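Local coordinates for protein putative dehydratase (Mesorhizobium loti, PDB 2POZ) that is of unknown function but belongs to the mandelate racemase and muconate lactonizing enzyme family and may act as a lyase, perhaps a dehydratase, at residues P306-T318 / H333-L347. Sequence-based numbering, arbitrary orientation.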
# COMPACT_ATOMS: atom_id res chain seq x y z
N PRO A 306 27.72 -10.40 12.42
CA PRO A 306 28.59 -9.23 12.24
C PRO A 306 29.68 -9.43 11.21
O PRO A 306 30.36 -10.45 11.20
CB PRO A 306 29.17 -9.00 13.63
CG PRO A 306 28.13 -9.60 14.55
CD PRO A 306 27.77 -10.86 13.81
N HIS A 307 29.83 -8.45 10.33
CA HIS A 307 30.88 -8.54 9.33
C HIS A 307 32.14 -7.95 9.94
O HIS A 307 32.09 -6.90 10.60
CB HIS A 307 30.51 -7.75 8.07
CG HIS A 307 31.62 -7.67 7.08
ND1 HIS A 307 32.40 -6.55 6.93
CD2 HIS A 307 32.11 -8.59 6.22
CE1 HIS A 307 33.33 -6.78 6.02
NE2 HIS A 307 33.18 -8.01 5.58
N VAL A 308 33.25 -8.63 9.75
CA VAL A 308 34.52 -8.15 10.28
C VAL A 308 35.68 -8.57 9.39
O VAL A 308 35.86 -9.76 9.11
CB VAL A 308 34.78 -8.68 11.70
CG1 VAL A 308 33.77 -8.11 12.66
CG2 VAL A 308 34.70 -10.18 11.72
N CYS A 309 36.43 -7.59 8.92
CA CYS A 309 37.60 -7.85 8.08
C CYS A 309 38.59 -6.69 8.20
O CYS A 309 38.49 -5.70 7.49
CB CYS A 309 37.21 -8.04 6.62
SG CYS A 309 38.63 -8.46 5.57
N GLY A 310 39.54 -6.84 9.12
CA GLY A 310 40.55 -5.83 9.34
C GLY A 310 41.68 -6.44 10.13
O GLY A 310 42.08 -7.57 9.87
N SER A 311 42.21 -5.71 11.10
CA SER A 311 43.30 -6.24 11.91
C SER A 311 42.71 -6.95 13.13
O SER A 311 41.49 -7.02 13.30
CB SER A 311 44.20 -5.10 12.37
OG SER A 311 43.56 -4.35 13.40
N SER A 312 43.59 -7.49 13.97
CA SER A 312 43.16 -8.17 15.20
C SER A 312 42.35 -7.24 16.10
O SER A 312 41.53 -7.70 16.90
CB SER A 312 44.38 -8.67 15.98
OG SER A 312 45.13 -9.61 15.24
N LEU A 313 42.59 -5.94 15.99
CA LEU A 313 41.87 -4.98 16.82
C LEU A 313 40.36 -5.00 16.56
O LEU A 313 39.58 -5.27 17.47
CB LEU A 313 42.40 -3.55 16.62
CG LEU A 313 41.67 -2.44 17.39
CD1 LEU A 313 41.64 -2.77 18.88
CD2 LEU A 313 42.36 -1.10 17.16
N ILE A 314 39.94 -4.74 15.33
CA ILE A 314 38.50 -4.74 15.05
C ILE A 314 37.86 -6.11 15.31
O ILE A 314 36.69 -6.18 15.66
CB ILE A 314 38.18 -4.27 13.62
CG1 ILE A 314 36.67 -4.01 13.50
CG2 ILE A 314 38.61 -5.31 12.60
CD1 ILE A 314 36.30 -3.01 12.42
N GLU A 315 38.62 -7.18 15.15
CA GLU A 315 38.08 -8.52 15.41
C GLU A 315 37.80 -8.66 16.90
O GLU A 315 36.75 -9.17 17.31
CB GLU A 315 39.06 -9.61 14.97
CG GLU A 315 39.31 -9.69 13.48
CD GLU A 315 40.29 -10.78 13.11
OE1 GLU A 315 40.09 -11.93 13.57
OE2 GLU A 315 41.26 -10.50 12.36
N THR A 316 38.74 -8.22 17.72
CA THR A 316 38.59 -8.31 19.17
C THR A 316 37.45 -7.40 19.64
O THR A 316 36.67 -7.78 20.51
CB THR A 316 39.89 -7.93 19.88
OG1 THR A 316 40.92 -8.83 19.47
CG2 THR A 316 39.73 -8.01 21.39
N ALA A 317 37.37 -6.21 19.07
CA ALA A 317 36.31 -5.27 19.43
C ALA A 317 34.95 -5.87 19.10
O ALA A 317 33.98 -5.71 19.84
CB ALA A 317 36.50 -3.96 18.68
N THR A 318 34.87 -6.57 17.97
CA THR A 318 33.63 -7.19 17.54
C THR A 318 33.19 -8.25 18.55
O THR A 318 31.99 -8.45 18.76
CB THR A 318 33.79 -7.83 16.15
OG1 THR A 318 34.01 -6.79 15.18
CG2 THR A 318 32.53 -8.61 15.76
N HIS A 333 35.52 -14.90 10.18
CA HIS A 333 36.98 -14.84 10.29
C HIS A 333 37.67 -15.14 8.95
O HIS A 333 37.18 -15.93 8.15
CB HIS A 333 37.44 -15.83 11.37
CG HIS A 333 38.89 -15.72 11.71
ND1 HIS A 333 39.48 -14.54 12.10
CD2 HIS A 333 39.87 -16.66 11.74
CE1 HIS A 333 40.76 -14.75 12.36
NE2 HIS A 333 41.02 -16.03 12.14
N TYR A 334 38.81 -14.48 8.72
CA TYR A 334 39.61 -14.65 7.50
C TYR A 334 40.99 -15.15 7.95
O TYR A 334 41.97 -14.41 7.89
CB TYR A 334 39.80 -13.32 6.76
CG TYR A 334 38.55 -12.68 6.20
CD1 TYR A 334 38.35 -12.58 4.82
CD2 TYR A 334 37.58 -12.13 7.05
CE1 TYR A 334 37.22 -11.94 4.30
CE2 TYR A 334 36.44 -11.50 6.53
CZ TYR A 334 36.27 -11.40 5.16
OH TYR A 334 35.16 -10.75 4.65
N PRO A 335 41.09 -16.40 8.40
CA PRO A 335 42.38 -16.93 8.86
C PRO A 335 43.55 -16.83 7.87
O PRO A 335 44.68 -16.57 8.28
CB PRO A 335 42.04 -18.38 9.25
CG PRO A 335 40.92 -18.72 8.33
CD PRO A 335 40.07 -17.47 8.35
N ALA A 336 43.29 -17.02 6.58
CA ALA A 336 44.35 -16.96 5.57
C ALA A 336 45.10 -15.62 5.49
O ALA A 336 46.29 -15.59 5.17
CB ALA A 336 43.78 -17.33 4.19
N PHE A 337 44.40 -14.52 5.78
CA PHE A 337 45.01 -13.19 5.71
C PHE A 337 46.19 -13.00 6.66
O PHE A 337 47.10 -12.22 6.39
CB PHE A 337 43.95 -12.11 5.99
CG PHE A 337 42.93 -11.96 4.89
CD1 PHE A 337 42.78 -12.95 3.92
CD2 PHE A 337 42.12 -10.83 4.84
CE1 PHE A 337 41.83 -12.81 2.91
CE2 PHE A 337 41.17 -10.69 3.83
CZ PHE A 337 41.02 -11.68 2.87
N LYS A 338 46.17 -13.72 7.78
CA LYS A 338 47.24 -13.61 8.75
C LYS A 338 48.57 -14.16 8.23
O LYS A 338 49.62 -13.90 8.82
CB LYS A 338 46.84 -14.33 10.05
CG LYS A 338 46.06 -13.47 11.05
CD LYS A 338 44.75 -12.95 10.48
CE LYS A 338 43.87 -12.32 11.56
NZ LYS A 338 44.43 -11.06 12.12
N ALA A 339 48.52 -14.90 7.13
CA ALA A 339 49.73 -15.50 6.54
C ALA A 339 50.33 -14.67 5.41
O ALA A 339 51.39 -15.02 4.88
CB ALA A 339 49.42 -16.92 6.05
N ASP A 340 49.66 -13.59 5.01
CA ASP A 340 50.17 -12.75 3.94
C ASP A 340 51.56 -12.23 4.29
O ASP A 340 51.88 -12.05 5.46
CB ASP A 340 49.27 -11.53 3.73
CG ASP A 340 47.95 -11.87 3.07
OD1 ASP A 340 47.73 -13.05 2.74
OD2 ASP A 340 47.14 -10.94 2.89
N ASP A 341 52.38 -11.98 3.27
CA ASP A 341 53.70 -11.43 3.52
C ASP A 341 53.42 -10.02 4.02
O ASP A 341 52.53 -9.34 3.49
CB ASP A 341 54.54 -11.32 2.24
CG ASP A 341 54.74 -12.64 1.55
OD1 ASP A 341 54.82 -13.68 2.23
OD2 ASP A 341 54.84 -12.63 0.31
N GLY A 342 54.16 -9.58 5.02
CA GLY A 342 53.95 -8.24 5.54
C GLY A 342 52.77 -8.07 6.47
O GLY A 342 52.44 -6.95 6.84
N TYR A 343 52.11 -9.17 6.84
CA TYR A 343 50.99 -9.08 7.78
C TYR A 343 51.51 -8.42 9.05
O TYR A 343 52.60 -8.77 9.53
CB TYR A 343 50.44 -10.46 8.13
CG TYR A 343 49.54 -10.45 9.36
CD1 TYR A 343 48.26 -9.89 9.31
CD2 TYR A 343 49.99 -10.97 10.57
CE1 TYR A 343 47.45 -9.84 10.45
CE2 TYR A 343 49.19 -10.92 11.72
CZ TYR A 343 47.93 -10.36 11.65
OH TYR A 343 47.14 -10.31 12.78
N VAL A 344 50.75 -7.48 9.60
CA VAL A 344 51.14 -6.79 10.81
C VAL A 344 50.22 -7.10 11.98
O VAL A 344 49.04 -6.76 11.96
CB VAL A 344 51.15 -5.26 10.60
CG1 VAL A 344 51.47 -4.55 11.92
CG2 VAL A 344 52.17 -4.89 9.54
N GLU A 345 50.77 -7.74 13.01
CA GLU A 345 49.99 -8.04 14.21
C GLU A 345 49.94 -6.77 15.05
O GLU A 345 50.97 -6.29 15.53
CB GLU A 345 50.66 -9.16 15.01
CG GLU A 345 49.89 -9.54 16.26
CD GLU A 345 48.43 -9.85 15.97
OE1 GLU A 345 48.17 -10.85 15.26
OE2 GLU A 345 47.54 -9.10 16.44
N VAL A 346 48.75 -6.21 15.22
CA VAL A 346 48.59 -4.97 15.98
C VAL A 346 48.34 -5.20 17.47
O VAL A 346 48.44 -4.27 18.27
CB VAL A 346 47.42 -4.11 15.43
CG1 VAL A 346 47.64 -3.83 13.94
CG2 VAL A 346 46.10 -4.83 15.65
N LEU A 347 48.03 -6.43 17.86
CA LEU A 347 47.76 -6.70 19.26
C LEU A 347 48.81 -7.56 19.94
O LEU A 347 49.39 -8.46 19.33
CB LEU A 347 46.40 -7.39 19.42
CG LEU A 347 45.17 -6.59 18.98
CD1 LEU A 347 43.92 -7.37 19.35
CD2 LEU A 347 45.17 -5.22 19.65
O HOH W 1 46.56 -7.51 13.29
O HOH W 2 37.69 -12.57 13.06
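His307 NE2 lies 3.5 Å from Tyr334 OH in the enolase C-terminal domain-like (TIM-barrel) part of the chain. Here the loop after barrel strand 303-304 and the start of helix 312-324 meet the loop that follows strand 331-333. The other ring nitrogen of His307, ND1, is hydrogen-bonded to Asp280. Val308 O comes to the edge of the Tyr334 ring. Cys309 SG sits over the face of that ring, 3.8 Å from its centroid. This is a sulfur-aromatic contact; SG is placed there by a chi1 of -177°, anti to the backbone N. The same sulfur meets Phe337 CE2 obliquely. Ser311 is the N-cap of the helix: its OG accepts from Leu313 N, is also hydrogen-bonded to Glu36, and touches the Val346 methyl CG2. Ser312 OG donates to the syn lone pair of Glu345 OE2 at 2.7 Å, while Leu347 N donates to its anti lone pair. Tyr343 OH donates to Glu345 OE1 from above the carboxylate plane. Replacing Glu345 with an alanine is likely to leave Ser312 OG, Leu347 N and Tyr343 OH without their acceptor oxygens and the tyrosine hydroxyl less firmly set. Glu315 OE2 and Lys338 NZ form a salt bridge at 3.2 Å; the hydrogen bond within it is weak. Lys338 NZ also donates to Tyr343 OH. One turn beyond Ser312, Thr316 OG1 lies 3.3 Å from Leu347 CD1 and donates to Ser312 O.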